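Local coordinates for protein phosphoribosylaminoimidazole-succinocarboxamide synthase (PDB 4O82) that catalyses the ATP-dependent joining of L-aspartate to the carboxylate of 5-amino-1-(5-phospho-D-ribosyl)imidazole-4-carboxylate, giving SAICAR in de novo purine biosynthesis, at residues E89-N94 with E118-N123; K175-K180 with L188-S193. All coordinates share one frame; numbering follows the deposited sequence.

Contact 1: residues E89-N94 with E118-N123; sequences EVVVRN and ELYYKN. With CD (cadmium ion), chain F; AMP (adenosine monophosphate), chain I; ADP (adenosine-5'-diphosphate), chain J.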
loop_
_atom_site.group_PDB
_atom_site.type_symbol
_atom_site.label_atom_id
_atom_site.label_comp_id
_atom_site.label_asym_id
_atom_site.label_seq_id
_atom_site.Cartn_x
_atom_site.Cartn_y
_atom_site.Cartn_z
ATOM N N GLU A 89 16.462 14.273 9.675
ATOM C CA GLU A 89 15.763 13.005 9.903
ATOM C C GLU A 89 14.384 13.188 9.338
ATOM O O GLU A 89 13.675 14.129 9.722
ATOM C CB GLU A 89 15.587 12.707 11.382
ATOM C CG GLU A 89 16.866 12.510 12.152
ATOM C CD GLU A 89 16.602 12.382 13.638
ATOM O OE1 GLU A 89 15.457 12.683 14.076
ATOM O OE2 GLU A 89 17.542 11.986 14.362
ATOM N N VAL A 90 14.008 12.302 8.418
ATOM C CA VAL A 90 12.695 12.347 7.795
ATOM C C VAL A 90 11.894 11.195 8.381
ATOM O O VAL A 90 12.180 10.016 8.118
ATOM C CB VAL A 90 12.798 12.280 6.261
ATOM C CG1 VAL A 90 11.421 12.287 5.621
ATOM C CG2 VAL A 90 13.673 13.426 5.729
ATOM N N VAL A 91 10.902 11.548 9.194
ATOM C CA VAL A 91 10.112 10.567 9.906
ATOM C C VAL A 91 8.739 10.387 9.275
ATOM O O VAL A 91 8.035 11.357 9.035
ATOM C CB VAL A 91 10.030 10.883 11.433
ATOM C CG1 VAL A 91 9.173 9.859 12.163
ATOM C CG2 VAL A 91 11.436 10.899 12.059
ATOM N N VAL A 92 8.379 9.135 8.984
ATOM C CA VAL A 92 7.054 8.797 8.488
ATOM C C VAL A 92 6.340 7.915 9.505
ATOM O O VAL A 92 6.933 6.961 10.026
ATOM C CB VAL A 92 7.070 8.036 7.139
ATOM C CG1 VAL A 92 5.641 7.892 6.614
ATOM C CG2 VAL A 92 7.952 8.731 6.116
ATOM N N ARG A 93 5.055 8.224 9.734
ATOM C CA ARG A 93 4.287 7.654 10.821
ATOM C C ARG A 93 2.921 7.203 10.322
ATOM O O ARG A 93 2.161 7.994 9.756
ATOM C CB ARG A 93 4.146 8.653 11.995
ATOM C CG ARG A 93 5.425 9.438 12.276
ATOM C CD ARG A 93 5.325 10.383 13.465
ATOM N NE ARG A 93 5.502 9.643 14.694
ATOM C CZ ARG A 93 6.438 9.870 15.613
ATOM N NH1 ARG A 93 7.291 10.867 15.502
ATOM N NH2 ARG A 93 6.494 9.097 16.675
ATOM N N ASN A 94 2.620 5.923 10.583
ATOM C CA ASN A 94 1.352 5.290 10.237
ATOM C C ASN A 94 0.448 5.014 11.436
ATOM O O ASN A 94 -0.762 4.999 11.312
ATOM C CB ASN A 94 1.634 3.970 9.538
ATOM C CG ASN A 94 2.366 4.161 8.242
ATOM O OD1 ASN A 94 1.870 4.842 7.369
ATOM N ND2 ASN A 94 3.552 3.574 8.121
ATOM N N GLU A 118 7.217 13.947 9.292
ATOM C CA GLU A 118 7.851 15.001 10.074
ATOM C C GLU A 118 9.313 15.131 9.687
ATOM O O GLU A 118 9.985 14.128 9.393
ATOM C CB GLU A 118 7.747 14.711 11.566
ATOM C CG GLU A 118 6.330 14.453 12.051
ATOM C CD GLU A 118 6.297 13.785 13.418
ATOM O OE1 GLU A 118 7.301 13.113 13.823
ATOM O OE2 GLU A 118 5.245 13.903 14.076
ATOM N N LEU A 119 9.790 16.377 9.711
ATOM C CA LEU A 119 11.183 16.726 9.475
ATOM C C LEU A 119 11.790 17.159 10.784
ATOM O O LEU A 119 11.182 17.925 11.530
ATOM C CB LEU A 119 11.306 17.890 8.505
ATOM C CG LEU A 119 10.577 17.815 7.176
ATOM C CD1 LEU A 119 10.687 19.150 6.493
ATOM C CD2 LEU A 119 11.181 16.715 6.314
ATOM N N TYR A 120 12.998 16.673 11.039
ATOM C CA TYR A 120 13.752 17.047 12.197
ATOM C C TYR A 120 15.108 17.497 11.741
ATOM O O TYR A 120 15.686 16.906 10.813
ATOM C CB TYR A 120 13.935 15.857 13.120
ATOM C CG TYR A 120 12.673 15.410 13.773
ATOM C CD1 TYR A 120 12.346 15.847 15.051
ATOM C CD2 TYR A 120 11.783 14.551 13.098
ATOM C CE1 TYR A 120 11.164 15.426 15.660
ATOM C CE2 TYR A 120 10.601 14.134 13.693
ATOM C CZ TYR A 120 10.311 14.559 14.975
ATOM O OH TYR A 120 9.147 14.179 15.544
ATOM N N TYR A 121 15.628 18.518 12.416
ATOM C CA TYR A 121 16.970 19.022 12.158
ATOM C C TYR A 121 18.010 18.110 12.833
ATOM O O TYR A 121 18.014 17.930 14.052
ATOM C CB TYR A 121 17.084 20.477 12.620
ATOM C CG TYR A 121 18.470 21.084 12.562
ATOM C CD1 TYR A 121 19.367 20.781 11.525
ATOM C CD2 TYR A 121 18.867 21.999 13.529
ATOM C CE1 TYR A 121 20.628 21.353 11.480
ATOM C CE2 TYR A 121 20.117 22.581 13.487
ATOM C CZ TYR A 121 20.990 22.258 12.463
ATOM O OH TYR A 121 22.226 22.842 12.441
ATOM N N LYS A 122 18.878 17.511 12.022
ATOM C CA LYS A 122 19.898 16.616 12.553
ATOM C C LYS A 122 20.956 17.440 13.271
ATOM O O LYS A 122 21.746 18.129 12.623
ATOM C CB LYS A 122 20.499 15.772 11.434
ATOM C CG LYS A 122 20.776 14.329 11.833
ATOM C CD LYS A 122 21.372 13.536 10.667
ATOM C CE LYS A 122 22.323 12.459 11.162
ATOM N NZ LYS A 122 21.641 11.528 12.106
ATOM N N ASN A 123 20.939 17.394 14.609
ATOM C CA ASN A 123 21.798 18.222 15.447
ATOM C C ASN A 123 21.637 17.766 16.874
ATOM O O ASN A 123 20.642 18.095 17.507
ATOM C CB ASN A 123 21.414 19.714 15.298
ATOM C CG ASN A 123 22.292 20.662 16.130
ATOM O OD1 ASN A 123 22.321 20.622 17.379
ATOM N ND2 ASN A 123 22.972 21.559 15.432
HETATM CD CD CD F . 15.014 11.871 16.077
HETATM P P AMP I . 9.959 9.267 17.979
HETATM O O1P AMP I . 9.996 10.651 17.366
HETATM O O2P AMP I . 8.608 8.814 18.481
HETATM O O3P AMP I . 11.003 8.944 19.016
HETATM O "O5'" AMP I . 10.473 8.330 16.741
HETATM C "C5'" AMP I . 9.785 8.050 15.506
HETATM C "C4'" AMP I . 10.498 6.968 14.676
HETATM O "O4'" AMP I . 11.711 7.476 14.134
HETATM C "C3'" AMP I . 10.915 5.700 15.428
HETATM O "O3'" AMP I . 10.813 4.610 14.524
HETATM C "C2'" AMP I . 12.378 5.877 15.748
HETATM O "O2'" AMP I . 13.084 4.629 15.853
HETATM C "C1'" AMP I . 12.836 6.706 14.557
HETATM N N9 AMP I . 13.924 7.626 14.938
HETATM C C8 AMP I . 13.779 8.915 15.292
HETATM N N7 AMP I . 14.984 9.479 15.559
HETATM C C5 AMP I . 15.925 8.543 15.385
HETATM C C6 AMP I . 17.398 8.462 15.505
HETATM N N6 AMP I . 18.130 9.539 15.890
HETATM N N1 AMP I . 17.981 7.270 15.210
HETATM C C2 AMP I . 17.282 6.191 14.823
HETATM N N3 AMP I . 15.943 6.199 14.700
HETATM C C4 AMP I . 15.222 7.319 14.959
HETATM P PB ADP J . 25.387 8.928 14.136
HETATM O O1B ADP J . 23.936 9.248 13.859
HETATM O O2B ADP J . 25.841 9.182 15.561
HETATM O O3B ADP J . 26.288 9.429 13.043
HETATM P PA ADP J . 25.651 6.308 12.857
HETATM O O1A ADP J . 26.427 5.139 13.412
HETATM O O2A ADP J . 24.255 6.093 12.332
HETATM O O3A ADP J . 25.568 7.316 14.119
HETATM O "O5'" ADP J . 26.559 7.011 11.730
HETATM C "C5'" ADP J . 26.184 7.112 10.357
HETATM C "C4'" ADP J . 26.501 8.518 9.872
HETATM O "O4'" ADP J . 26.871 8.538 8.487
HETATM C "C3'" ADP J . 25.287 9.414 9.981
HETATM O "O3'" ADP J . 25.796 10.717 10.243
HETATM C "C2'" ADP J . 24.694 9.417 8.594
HETATM O "O2'" ADP J . 23.993 10.617 8.291
HETATM C "C1'" ADP J . 25.930 9.304 7.735
HETATM N N9 ADP J . 25.625 8.601 6.478
HETATM C C8 ADP J . 24.803 7.553 6.323
HETATM N N7 ADP J . 24.775 7.163 5.034
HETATM C C5 ADP J . 25.618 7.967 4.351
HETATM C C6 ADP J . 26.072 8.129 2.952
HETATM N N6 ADP J . 25.625 7.319 1.982
HETATM N N1 ADP J . 26.945 9.119 2.664
HETATM C C2 ADP J . 27.427 9.955 3.606
HETATM N N3 ADP J . 27.049 9.867 4.897
HETATM C C4 ADP J . 26.165 8.923 5.313
#
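R93 reaches across to E118, and this salt bridge sits beside a bound AMP. R93 NH1 lies 2.8 Å from E118 OE1, on the syn side of the carboxylate. E118 OE1 lies near the guanidinium plane, but the two planes are turned 62° apart. The arginine chain bends at chi3 (80°), and this swings the guanidinium round to the phosphate. R93 NH2 bonds AMP O2P at 2.8 Å, and R93 NH1 bonds AMP O1P more loosely. The Y120 hydroxyl also donates to E118 OE1, 2.7 Å away. It comes from above the carboxylate plane, on the face opposite R93 NH1, so two donors grip one oxygen.

The packing is close where the strands pair. Strands 89-93 and 118-121 are antiparallel neighbours in one sheet. E89 with Y120 and V91 with E118 are hydrogen-bonded pairs; V90 with L119 is the non-hydrogen-bonded pair between them. V91 CG2 meets the Y120 ring obliquely, 3.7 Å from Y120 CE2. On the other face of the sheet V90 and L119 lie side by side, and helix 143-165 packs on V90.

The K122 end is looser and partly exposed. K122 CG is 4.3 Å from E89 CG, and K122 NZ pairs with E177 near the ADP. E89 runs out extended beyond CG, and E89 OE1 binds a cadmium ion at 2.2 Å. The same ion is held by AMP N7.

The strand pair thus presents a nucleotide-binding face. The E118 carboxylate probably offsets part of the arginine's charge and holds the guanidinium turned toward the phosphate.

Contact 2: residues K175-K180 with L188-S193; sequences KLEFGK and LADEIS. With ADP (adenosine-5'-diphosphate), chain J; AMP (adenosine monophosphate), chain I.
K175, E177 and D190 form a salt-bridge network between strand 169-180 and the loop after strand 186-188. K175 NZ lies 2.6 Å from E177 OE2, on the anti side of that carboxylate. The bond from K175 NZ to D190 OD1 is weak, at 3.2 Å. The lysine bends at chi2, chi3 and chi4, which carries the amine there while CB, CD and CE pass along the AMP base. The E177 and D190 carboxylates are stacked, only 2° from parallel, and E177 CD is 3.8 Å from D190 CG. K175 NZ thus bonds both carboxylates, and a cadmium ion lies about 4 Å from the E177 side chain.

Hydrogen bonds continue the contact toward ADP. A189 N donates to E177 O at 2.9 Å, tilted 30° from the carbonyl plane. E177 OE1 accepts a hydrogen bond from O2' of the ADP ribose, 2.7 Å away, and D190 N reaches N7 of the adenine.

This is part of the curved antiparallel sheet of the SAICAR synthetase fold. F178 and L188 are a non-hydrogen-bonded pair here. A189 and D190 follow along the ADP, with A189 CB near its N7. With an alanine at E177 the ribose O2' would probably lose its acceptor, and K175 and K122 would be left without their shared carboxylate.

Apolar contacts fill the other side. L188 CD1 sits over one face of the F178 ring, 3.9 Å from its centroid, in a CH-pi contact. In L188 chi1 (-173°) puts CG beside the carbonyl carbon, and chi2 then turns CD1 to the ring and to L176. L176 CD2 touches CD1 of both L188 and I192. Helix 45-62 packs on L188 and I192, and helix 143-165 on F178 and L188.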
loop_
_atom_site.group_PDB
_atom_site.type_symbol
_atom_site.label_atom_id
_atom_site.label_comp_id
_atom_site.label_asym_id
_atom_site.label_seq_id
_atom_site.Cartn_x
_atom_site.Cartn_y
_atom_site.Cartn_z
ATOM N N LYS A 175 12.429 6.339 10.572
ATOM C CA LYS A 175 13.232 7.520 10.247
ATOM C C LYS A 175 14.103 7.224 9.033
ATOM O O LYS A 175 14.701 6.182 8.953
ATOM C CB LYS A 175 14.144 7.941 11.410
ATOM C CG LYS A 175 15.137 9.056 11.051
ATOM C CD LYS A 175 16.559 8.901 11.596
ATOM C CE LYS A 175 17.195 7.529 11.431
ATOM N NZ LYS A 175 18.598 7.629 10.969
ATOM N N LEU A 176 14.166 8.165 8.102
ATOM C CA LEU A 176 15.034 8.023 6.936
ATOM C C LEU A 176 15.965 9.211 6.855
ATOM O O LEU A 176 15.704 10.270 7.447
ATOM C CB LEU A 176 14.218 7.931 5.640
ATOM C CG LEU A 176 13.178 6.835 5.423
ATOM C CD1 LEU A 176 12.342 7.181 4.195
ATOM C CD2 LEU A 176 13.842 5.457 5.289
ATOM N N GLU A 177 17.058 9.008 6.137
ATOM C CA GLU A 177 17.999 10.045 5.820
ATOM C C GLU A 177 18.259 9.992 4.315
ATOM O O GLU A 177 18.147 8.919 3.695
ATOM C CB GLU A 177 19.297 9.871 6.626
ATOM C CG GLU A 177 19.020 9.706 8.123
ATOM C CD GLU A 177 20.243 9.855 9.013
ATOM O OE1 GLU A 177 21.349 10.199 8.528
ATOM O OE2 GLU A 177 20.084 9.627 10.225
ATOM N N PHE A 178 18.595 11.168 3.773
ATOM C CA PHE A 178 18.766 11.403 2.343
ATOM C C PHE A 178 20.003 12.248 2.081
ATOM O O PHE A 178 20.427 13.037 2.932
ATOM C CB PHE A 178 17.542 12.147 1.771
ATOM C CG PHE A 178 16.278 11.321 1.724
ATOM C CD1 PHE A 178 15.995 10.517 0.616
ATOM C CD2 PHE A 178 15.356 11.355 2.783
ATOM C CE1 PHE A 178 14.827 9.787 0.550
ATOM C CE2 PHE A 178 14.177 10.604 2.721
ATOM C CZ PHE A 178 13.919 9.818 1.601
ATOM N N GLY A 179 20.559 12.084 0.893
ATOM C CA GLY A 179 21.657 12.906 0.414
ATOM C C GLY A 179 21.657 13.107 -1.103
ATOM O O GLY A 179 20.804 12.567 -1.839
ATOM N N LYS A 180 22.613 13.911 -1.565
ATOM C CA LYS A 180 22.727 14.243 -2.980
ATOM C C LYS A 180 23.922 13.502 -3.553
ATOM O O LYS A 180 24.993 13.505 -2.947
ATOM C CB LYS A 180 22.895 15.759 -3.164
ATOM C CG LYS A 180 21.594 16.537 -3.245
ATOM C CD LYS A 180 21.834 18.018 -3.534
ATOM C CE LYS A 180 21.697 18.904 -2.292
ATOM N NZ LYS A 180 22.942 19.114 -1.491
ATOM N N LEU A 188 18.204 7.989 -1.128
ATOM C CA LEU A 188 17.968 7.366 0.181
ATOM C C LEU A 188 19.244 6.727 0.749
ATOM O O LEU A 188 19.927 5.981 0.080
ATOM C CB LEU A 188 16.839 6.329 0.074
ATOM C CG LEU A 188 16.353 5.692 1.380
ATOM C CD1 LEU A 188 15.813 6.782 2.299
ATOM C CD2 LEU A 188 15.308 4.611 1.104
ATOM N N ALA A 189 19.550 7.043 1.997
ATOM C CA ALA A 189 20.813 6.671 2.605
ATOM C C ALA A 189 20.645 6.012 3.971
ATOM O O ALA A 189 19.609 5.447 4.282
ATOM C CB ALA A 189 21.685 7.910 2.742
ATOM N N ASP A 190 21.697 6.121 4.773
ATOM C CA ASP A 190 21.784 5.561 6.113
ATOM C C ASP A 190 21.368 4.094 6.202
ATOM O O ASP A 190 21.833 3.258 5.399
ATOM C CB ASP A 190 20.999 6.420 7.106
ATOM C CG ASP A 190 21.506 6.280 8.488
ATOM O OD1 ASP A 190 20.717 5.905 9.388
ATOM O OD2 ASP A 190 22.703 6.537 8.683
ATOM N N GLU A 191 20.499 3.777 7.169
ATOM C CA GLU A 191 20.100 2.376 7.390
ATOM C C GLU A 191 18.603 2.224 7.467
ATOM O O GLU A 191 17.889 3.196 7.683
ATOM C CB GLU A 191 20.740 1.796 8.654
ATOM C CG GLU A 191 20.050 2.218 9.940
ATOM C CD GLU A 191 20.757 1.728 11.187
ATOM O OE1 GLU A 191 20.571 0.554 11.579
ATOM O OE2 GLU A 191 21.486 2.539 11.784
ATOM N N ILE A 192 18.122 0.999 7.284
ATOM C CA ILE A 192 16.729 0.699 7.569
ATOM C C ILE A 192 16.696 -0.604 8.367
ATOM O O ILE A 192 16.830 -1.703 7.813
ATOM C CB ILE A 192 15.838 0.622 6.307
ATOM C CG1 ILE A 192 16.024 1.857 5.408
ATOM C CG2 ILE A 192 14.379 0.509 6.720
ATOM C CD1 ILE A 192 15.281 1.783 4.092
ATOM N N SER A 193 16.506 -0.460 9.679
ATOM C CA SER A 193 16.551 -1.601 10.575
ATOM C C SER A 193 15.618 -1.412 11.777
ATOM O O SER A 193 15.003 -0.352 11.939
ATOM C CB SER A 193 18.006 -1.845 11.025
ATOM O OG SER A 193 18.439 -0.826 11.912
HETATM P PB ADP J . 25.387 8.928 14.136
HETATM O O1B ADP J . 23.936 9.248 13.859
HETATM O O2B ADP J . 25.841 9.182 15.561
HETATM O O3B ADP J . 26.288 9.429 13.043
HETATM P PA ADP J . 25.651 6.308 12.857
HETATM O O1A ADP J . 26.427 5.139 13.412
HETATM O O2A ADP J . 24.255 6.093 12.332
HETATM O O3A ADP J . 25.568 7.316 14.119
HETATM O "O5'" ADP J . 26.559 7.011 11.730
HETATM C "C5'" ADP J . 26.184 7.112 10.357
HETATM C "C4'" ADP J . 26.501 8.518 9.872
HETATM O "O4'" ADP J . 26.871 8.538 8.487
HETATM C "C3'" ADP J . 25.287 9.414 9.981
HETATM O "O3'" ADP J . 25.796 10.717 10.243
HETATM C "C2'" ADP J . 24.694 9.417 8.594
HETATM O "O2'" ADP J . 23.993 10.617 8.291
HETATM C "C1'" ADP J . 25.930 9.304 7.735
HETATM N N9 ADP J . 25.625 8.601 6.478
HETATM C C8 ADP J . 24.803 7.553 6.323
HETATM N N7 ADP J . 24.775 7.163 5.034
HETATM C C5 ADP J . 25.618 7.967 4.351
HETATM C C6 ADP J . 26.072 8.129 2.952
HETATM N N6 ADP J . 25.625 7.319 1.982
HETATM N N1 ADP J . 26.945 9.119 2.664
HETATM C C2 ADP J . 27.427 9.955 3.606
HETATM N N3 ADP J . 27.049 9.867 4.897
HETATM C C4 ADP J . 26.165 8.923 5.313
HETATM P P AMP I . 9.959 9.267 17.979
HETATM O O1P AMP I . 9.996 10.651 17.366
HETATM O O2P AMP I . 8.608 8.814 18.481
HETATM O O3P AMP I . 11.003 8.944 19.016
HETATM O "O5'" AMP I . 10.473 8.330 16.741
HETATM C "C5'" AMP I . 9.785 8.050 15.506
HETATM C "C4'" AMP I . 10.498 6.968 14.676
HETATM O "O4'" AMP I . 11.711 7.476 14.134
HETATM C "C3'" AMP I . 10.915 5.700 15.428
HETATM O "O3'" AMP I . 10.813 4.610 14.524
HETATM C "C2'" AMP I . 12.378 5.877 15.748
HETATM O "O2'" AMP I . 13.084 4.629 15.853
HETATM C "C1'" AMP I . 12.836 6.706 14.557
HETATM N N9 AMP I . 13.924 7.626 14.938
HETATM C C8 AMP I . 13.779 8.915 15.292
HETATM N N7 AMP I . 14.984 9.479 15.559
HETATM C C5 AMP I . 15.925 8.543 15.385
HETATM C C6 AMP I . 17.398 8.462 15.505
HETATM N N6 AMP I . 18.130 9.539 15.890
HETATM N N1 AMP I . 17.981 7.270 15.210
HETATM C C2 AMP I . 17.282 6.191 14.823
HETATM N N3 AMP I . 15.943 6.199 14.700
HETATM C C4 AMP I . 15.222 7.319 14.959
#

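Overall arrangement
After the N-terminal strands and helix 45-62 comes strand 84-93. The chain then loops out and returns as strand 111-121, where contact 1 closes. Helix 143-165 follows, and strand 169-180 comes back beside strand 84-93 on the side away from 111-121. A short hairpin through strand 186-188 then closes contact 2. The two closures are in series and neither nests nor crosses. Their centres are about 11 Å apart. V90 O and L176 N probably hydrogen-bond, joining the contacts within one sheet, and K122 also links them. Together they tie the AMP and ADP sites to one sheet, with helix 143-165 behind it.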